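Local coordinates for protein putative hydantoin racemase (Klebsiella pneumoniae subsp. pneumoniae, PDB 3QVL) that racemises allantoin, and probably also 5-monosubstituted hydantoins such as the isobutyl and benzyl compounds, as a member of the HyuE racemase family, at residues A[70-74]-A[90-95]; A[98-103]-A[128-134]. All coordinates share one frame; numbering follows the deposited sequence.

Contact 1. Residues A[70-74]-A[90-95]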
loop_
_atom_site.group_PDB
_atom_site.type_symbol
_atom_site.label_atom_id
_atom_site.label_comp_id
_atom_site.label_asym_id
_atom_site.label_seq_id
_atom_site.Cartn_x
_atom_site.Cartn_y
_atom_site.Cartn_z
ATOM N N VAL A 70 -11.569 34.406 14.822
ATOM C CA VAL A 70 -12.171 33.164 15.312
ATOM C C VAL A 70 -11.085 32.171 15.731
ATOM O O VAL A 70 -9.946 32.247 15.260
ATOM C CB VAL A 70 -13.142 32.517 14.279
ATOM C CG1 VAL A 70 -14.270 33.477 13.921
ATOM C CG2 VAL A 70 -12.400 32.064 13.027
ATOM N N ASP A 71 -11.444 31.251 16.620
ATOM C CA ASP A 71 -10.489 30.299 17.183
ATOM C C ASP A 71 -10.215 29.108 16.265
ATOM O O ASP A 71 -9.165 28.471 16.366
ATOM C CB ASP A 71 -10.966 29.828 18.558
ATOM C CG ASP A 71 -11.017 30.956 19.570
ATOM O OD1 ASP A 71 -9.943 31.384 20.042
ATOM O OD2 ASP A 71 -12.130 31.420 19.890
ATOM N N GLY A 72 -11.159 28.818 15.372
ATOM C CA GLY A 72 -11.021 27.705 14.439
ATOM C C GLY A 72 -12.098 27.675 13.373
ATOM O O GLY A 72 -13.057 28.450 13.418
ATOM N N HIS A 73 -11.933 26.771 12.409
ATOM C CA HIS A 73 -12.842 26.672 11.269
ATOM C C HIS A 73 -13.239 25.228 10.985
ATOM O O HIS A 73 -12.476 24.295 11.251
ATOM C CB HIS A 73 -12.206 27.260 10.005
ATOM C CG HIS A 73 -11.513 28.571 10.217
ATOM N ND1 HIS A 73 -12.081 29.779 9.875
ATOM C CD2 HIS A 73 -10.287 28.859 10.717
ATOM C CE1 HIS A 73 -11.237 30.756 10.159
ATOM N NE2 HIS A 73 -10.144 30.225 10.676
ATOM N N VAL A 74 -14.439 25.060 10.435
ATOM C CA VAL A 74 -14.927 23.762 9.978
ATOM C C VAL A 74 -15.350 23.874 8.511
ATOM O O VAL A 74 -16.094 24.785 8.144
ATOM C CB VAL A 74 -16.115 23.262 10.845
ATOM C CG1 VAL A 74 -16.770 22.032 10.227
ATOM C CG2 VAL A 74 -15.654 22.954 12.269
ATOM N N ALA A 90 -5.597 30.264 7.212
ATOM C CA ALA A 90 -6.066 30.452 8.587
ATOM C C ALA A 90 -4.953 30.296 9.620
ATOM O O ALA A 90 -3.972 29.585 9.389
ATOM C CB ALA A 90 -7.209 29.495 8.896
ATOM N N GLN A 91 -5.117 30.973 10.754
ATOM C CA GLN A 91 -4.226 30.804 11.898
ATOM C C GLN A 91 -4.739 29.677 12.791
ATOM O O GLN A 91 -3.981 28.780 13.166
ATOM C CB GLN A 91 -4.094 32.108 12.692
ATOM C CG GLN A 91 -3.203 31.991 13.927
ATOM C CD GLN A 91 -2.761 33.334 14.481
ATOM O OE1 GLN A 91 -3.467 34.338 14.363
ATOM N NE2 GLN A 91 -1.585 33.356 15.096
ATOM N N GLY A 92 -6.026 29.733 13.127
ATOM C CA GLY A 92 -6.679 28.674 13.890
ATOM C C GLY A 92 -6.821 27.409 13.062
ATOM O O GLY A 92 -6.769 27.468 11.829
ATOM N N PRO A 93 -6.998 26.253 13.728
ATOM C CA PRO A 93 -7.116 24.977 13.022
ATOM C C PRO A 93 -8.342 24.908 12.111
ATOM O O PRO A 93 -9.374 25.518 12.405
ATOM C CB PRO A 93 -7.242 23.955 14.157
ATOM C CG PRO A 93 -7.734 24.737 15.324
ATOM C CD PRO A 93 -7.096 26.079 15.189
ATOM N N VAL A 94 -8.204 24.181 11.005
ATOM C CA VAL A 94 -9.298 23.958 10.063
ATOM C C VAL A 94 -9.535 22.456 9.938
ATOM O O VAL A 94 -8.625 21.705 9.579
ATOM C CB VAL A 94 -9.002 24.558 8.665
ATOM C CG1 VAL A 94 -10.220 24.433 7.761
ATOM C CG2 VAL A 94 -8.577 26.018 8.772
ATOM N N ILE A 95 -10.759 22.028 10.239
ATOM C CA ILE A 95 -11.119 20.611 10.215
ATOM C C ILE A 95 -12.227 20.348 9.198
ATOM O O ILE A 95 -13.265 21.012 9.209
ATOM C CB ILE A 95 -11.557 20.099 11.623
ATOM C CG1 ILE A 95 -10.527 20.471 12.705
ATOM C CG2 ILE A 95 -11.830 18.591 11.606
ATOM C CD1 ILE A 95 -9.132 19.874 12.512
HETATM O O HOH W 1 -7.838 31.576 11.560
#
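At the rim of the His-73 imidazole, near its plane, lie Gly-92 O and a water; the water sits 2.8 Å from His-73 NE2. The methyl CB of Ala-90, 3.5 Å from NE2, and CG2 of Val-94, 3.8 Å from CD2, both come in obliquely. Two neighbouring parallel strands of a beta-alpha-beta unit meet here, strand 72-75 and strand 94-96, with helix 83-89 between them in sequence. His-73 CG stands anti to its own carbonyl carbon (chi1 -45°), which lays the ring back along the incoming strand to where the second segment leaves its helix. There the water accepts from Gly-92 N while bonded to NE2, and Gln-5 of the adjoining strand 2-7 takes ND1, so both ring nitrogens are held and the ring's rotation is fixed. His-73 and Val-94 share one face of the sheet; Val-74 and Ile-95 point to the other, against helix 203-216. The backbone of His-73 grips the segment 90-95 twice. Its N donates to Pro-93 O at 2.8 Å, and its O accepts from Ile-95 N at 3.0 Å.

Contact 2. Residues A[98-103]-A[128-134]; sequences AEAAMH and LLHQYGF
Phe-134 drives the edge of its ring into the face of His-103, a T-shaped pair with planes at 83° and CZ standing 3.5 Å above the centre of the imidazole. That imidazole is tethered on its own helix: ND1 donates to Glu-99 O at 2.7 Å from well above the carbonyl plane, so this oxygen serves two donors, the other being His-103 N. NE2 bonds to Thr-106 of the second subunit. Met-102 reaches across as an extended chain, CG anti to the carbonyl carbon (chi1 -69°) and chi2 and chi3 both near 180°. Its CB rests against Phe-134 CD2 at 3.6 Å, its sulfur meets the edge of the Tyr-132 ring in a Met-aromatic contact, with CD2 3.9 Å from SD, and its terminal CE reaches CD2 of Leu-129 at 3.8 Å. The phenol of Tyr-132 runs past Glu-99, CE2 lying 3.7 Å from CA, and delivers its hydroxyl to Asp-80, which also accepts from the backbone N of Ala-98 and Glu-99. Phe-134 can return toward helix 97-108 because helix 122-132 stops just before it: Gly-133, with positive phi, is the C-prime residue of a Schellman motif, in which Phe-134 N bonds to Leu-129 O.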
loop_
_atom_site.group_PDB
_atom_site.type_symbol
_atom_site.label_atom_id
_atom_site.label_comp_id
_atom_site.label_asym_id
_atom_site.label_seq_id
_atom_site.Cartn_x
_atom_site.Cartn_y
_atom_site.Cartn_z
ATOM N N ALA A 98 -15.512 15.292 6.544
ATOM C CA ALA A 98 -15.153 13.931 6.149
ATOM C C ALA A 98 -13.997 13.446 7.015
ATOM O O ALA A 98 -14.039 12.342 7.560
ATOM C CB ALA A 98 -14.780 13.874 4.681
ATOM N N GLU A 99 -12.982 14.298 7.141
ATOM C CA GLU A 99 -11.822 14.053 7.991
ATOM C C GLU A 99 -12.240 13.692 9.417
ATOM O O GLU A 99 -11.843 12.650 9.940
ATOM C CB GLU A 99 -10.917 15.291 7.988
ATOM C CG GLU A 99 -9.687 15.207 8.884
ATOM C CD GLU A 99 -8.966 16.539 9.015
ATOM O OE1 GLU A 99 -9.631 17.599 8.968
ATOM O OE2 GLU A 99 -7.728 16.531 9.171
ATOM N N ALA A 100 -13.058 14.550 10.024
ATOM C CA ALA A 100 -13.493 14.375 11.409
ATOM C C ALA A 100 -14.338 13.119 11.619
ATOM O O ALA A 100 -14.141 12.399 12.598
ATOM C CB ALA A 100 -14.240 15.603 11.886
ATOM N N ALA A 101 -15.269 12.862 10.700
ATOM C CA ALA A 101 -16.151 11.695 10.786
ATOM C C ALA A 101 -15.376 10.383 10.685
ATOM O O ALA A 101 -15.644 9.441 11.435
ATOM C CB ALA A 101 -17.233 11.756 9.719
ATOM N N MET A 102 -14.419 10.332 9.759
ATOM C CA MET A 102 -13.562 9.161 9.578
ATOM C C MET A 102 -12.665 8.934 10.794
ATOM O O MET A 102 -12.500 7.798 11.242
ATOM C CB MET A 102 -12.709 9.299 8.314
ATOM C CG MET A 102 -13.486 9.217 7.010
ATOM S SD MET A 102 -12.448 9.616 5.592
ATOM C CE MET A 102 -13.664 9.649 4.277
ATOM N N HIS A 103 -12.093 10.020 11.317
ATOM C CA HIS A 103 -11.263 9.973 12.524
ATOM C C HIS A 103 -12.030 9.403 13.718
ATOM O O HIS A 103 -11.515 8.538 14.432
ATOM C CB HIS A 103 -10.712 11.365 12.862
ATOM C CG HIS A 103 -9.438 11.704 12.152
ATOM N ND1 HIS A 103 -9.393 12.043 10.816
ATOM C CD2 HIS A 103 -8.162 11.776 12.598
ATOM C CE1 HIS A 103 -8.144 12.295 10.469
ATOM N NE2 HIS A 103 -7.376 12.138 11.531
ATOM N N LEU A 128 -10.331 10.656 -0.667
ATOM C CA LEU A 128 -10.107 11.145 0.696
ATOM C C LEU A 128 -9.708 10.029 1.658
ATOM O O LEU A 128 -8.873 10.240 2.538
ATOM C CB LEU A 128 -11.337 11.887 1.228
ATOM C CG LEU A 128 -11.669 13.269 0.657
ATOM C CD1 LEU A 128 -12.837 13.858 1.424
ATOM C CD2 LEU A 128 -10.474 14.219 0.700
ATOM N N LEU A 129 -10.307 8.852 1.486
ATOM C CA LEU A 129 -9.937 7.670 2.265
ATOM C C LEU A 129 -8.453 7.350 2.104
ATOM O O LEU A 129 -7.758 7.084 3.086
ATOM C CB LEU A 129 -10.783 6.459 1.862
ATOM C CG LEU A 129 -12.225 6.376 2.367
ATOM C CD1 LEU A 129 -12.975 5.296 1.612
ATOM C CD2 LEU A 129 -12.279 6.120 3.869
ATOM N N HIS A 130 -7.978 7.388 0.860
ATOM C CA HIS A 130 -6.569 7.155 0.553
ATOM C C HIS A 130 -5.674 8.275 1.079
ATOM O O HIS A 130 -4.620 8.009 1.661
ATOM C CB HIS A 130 -6.366 6.972 -0.954
ATOM C CG HIS A 130 -6.821 5.643 -1.467
ATOM N ND1 HIS A 130 -6.179 4.464 -1.152
ATOM C CD2 HIS A 130 -7.850 5.304 -2.281
ATOM C CE1 HIS A 130 -6.794 3.457 -1.745
ATOM N NE2 HIS A 130 -7.811 3.940 -2.437
ATOM N N GLN A 131 -6.104 9.520 0.875
ATOM C CA GLN A 131 -5.354 10.694 1.320
ATOM C C GLN A 131 -5.195 10.740 2.839
ATOM O O GLN A 131 -4.108 11.029 3.343
ATOM C CB GLN A 131 -6.017 11.981 0.818
ATOM N N TYR A 132 -6.275 10.446 3.561
ATOM C CA TYR A 132 -6.261 10.475 5.025
ATOM C C TYR A 132 -5.702 9.188 5.636
ATOM O O TYR A 132 -5.335 9.162 6.813
ATOM C CB TYR A 132 -7.659 10.764 5.587
ATOM C CG TYR A 132 -8.265 12.089 5.164
ATOM C CD1 TYR A 132 -7.462 13.196 4.875
ATOM C CD2 TYR A 132 -9.649 12.242 5.079
ATOM C CE1 TYR A 132 -8.022 14.413 4.493
ATOM C CE2 TYR A 132 -10.218 13.455 4.701
ATOM C CZ TYR A 132 -9.399 14.534 4.410
ATOM O OH TYR A 132 -9.959 15.734 4.037
ATOM N N GLY A 133 -5.649 8.129 4.830
ATOM C CA GLY A 133 -5.079 6.847 5.245
ATOM C C GLY A 133 -6.053 5.905 5.928
ATOM O O GLY A 133 -5.645 5.059 6.726
ATOM N N PHE A 134 -7.339 6.041 5.609
ATOM C CA PHE A 134 -8.383 5.228 6.237
ATOM C C PHE A 134 -9.009 4.186 5.306
ATOM O O PHE A 134 -10.055 3.613 5.626
ATOM C CB PHE A 134 -9.482 6.118 6.835
ATOM C CG PHE A 134 -9.005 7.029 7.935
ATOM C CD1 PHE A 134 -8.370 6.514 9.064
ATOM C CD2 PHE A 134 -9.214 8.401 7.852
ATOM C CE1 PHE A 134 -7.933 7.357 10.084
ATOM C CE2 PHE A 134 -8.784 9.252 8.866
ATOM C CZ PHE A 134 -8.143 8.729 9.985
#

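Overall arrangement
Followed from the N terminus, the chain closes two loops in succession. Contact 1 comes first, closing the loop through helix 83-89 and setting strand 94-96 at the margin of its four-stranded parallel sheet within the chain. Strand 94-96 leads straight into helix 97-108, where contact 2 opens; that loop passes through strand 112-116, a member of the second four-stranded sheet, before helix 122-132 returns. The two closures stand in series, neither nesting nor crossing, with centres about 18 Å apart. They touch where Ile-95 CG2 meets Ala-100 CB at 3.8 Å. Helix 97-108 thus links the first sheet to the second.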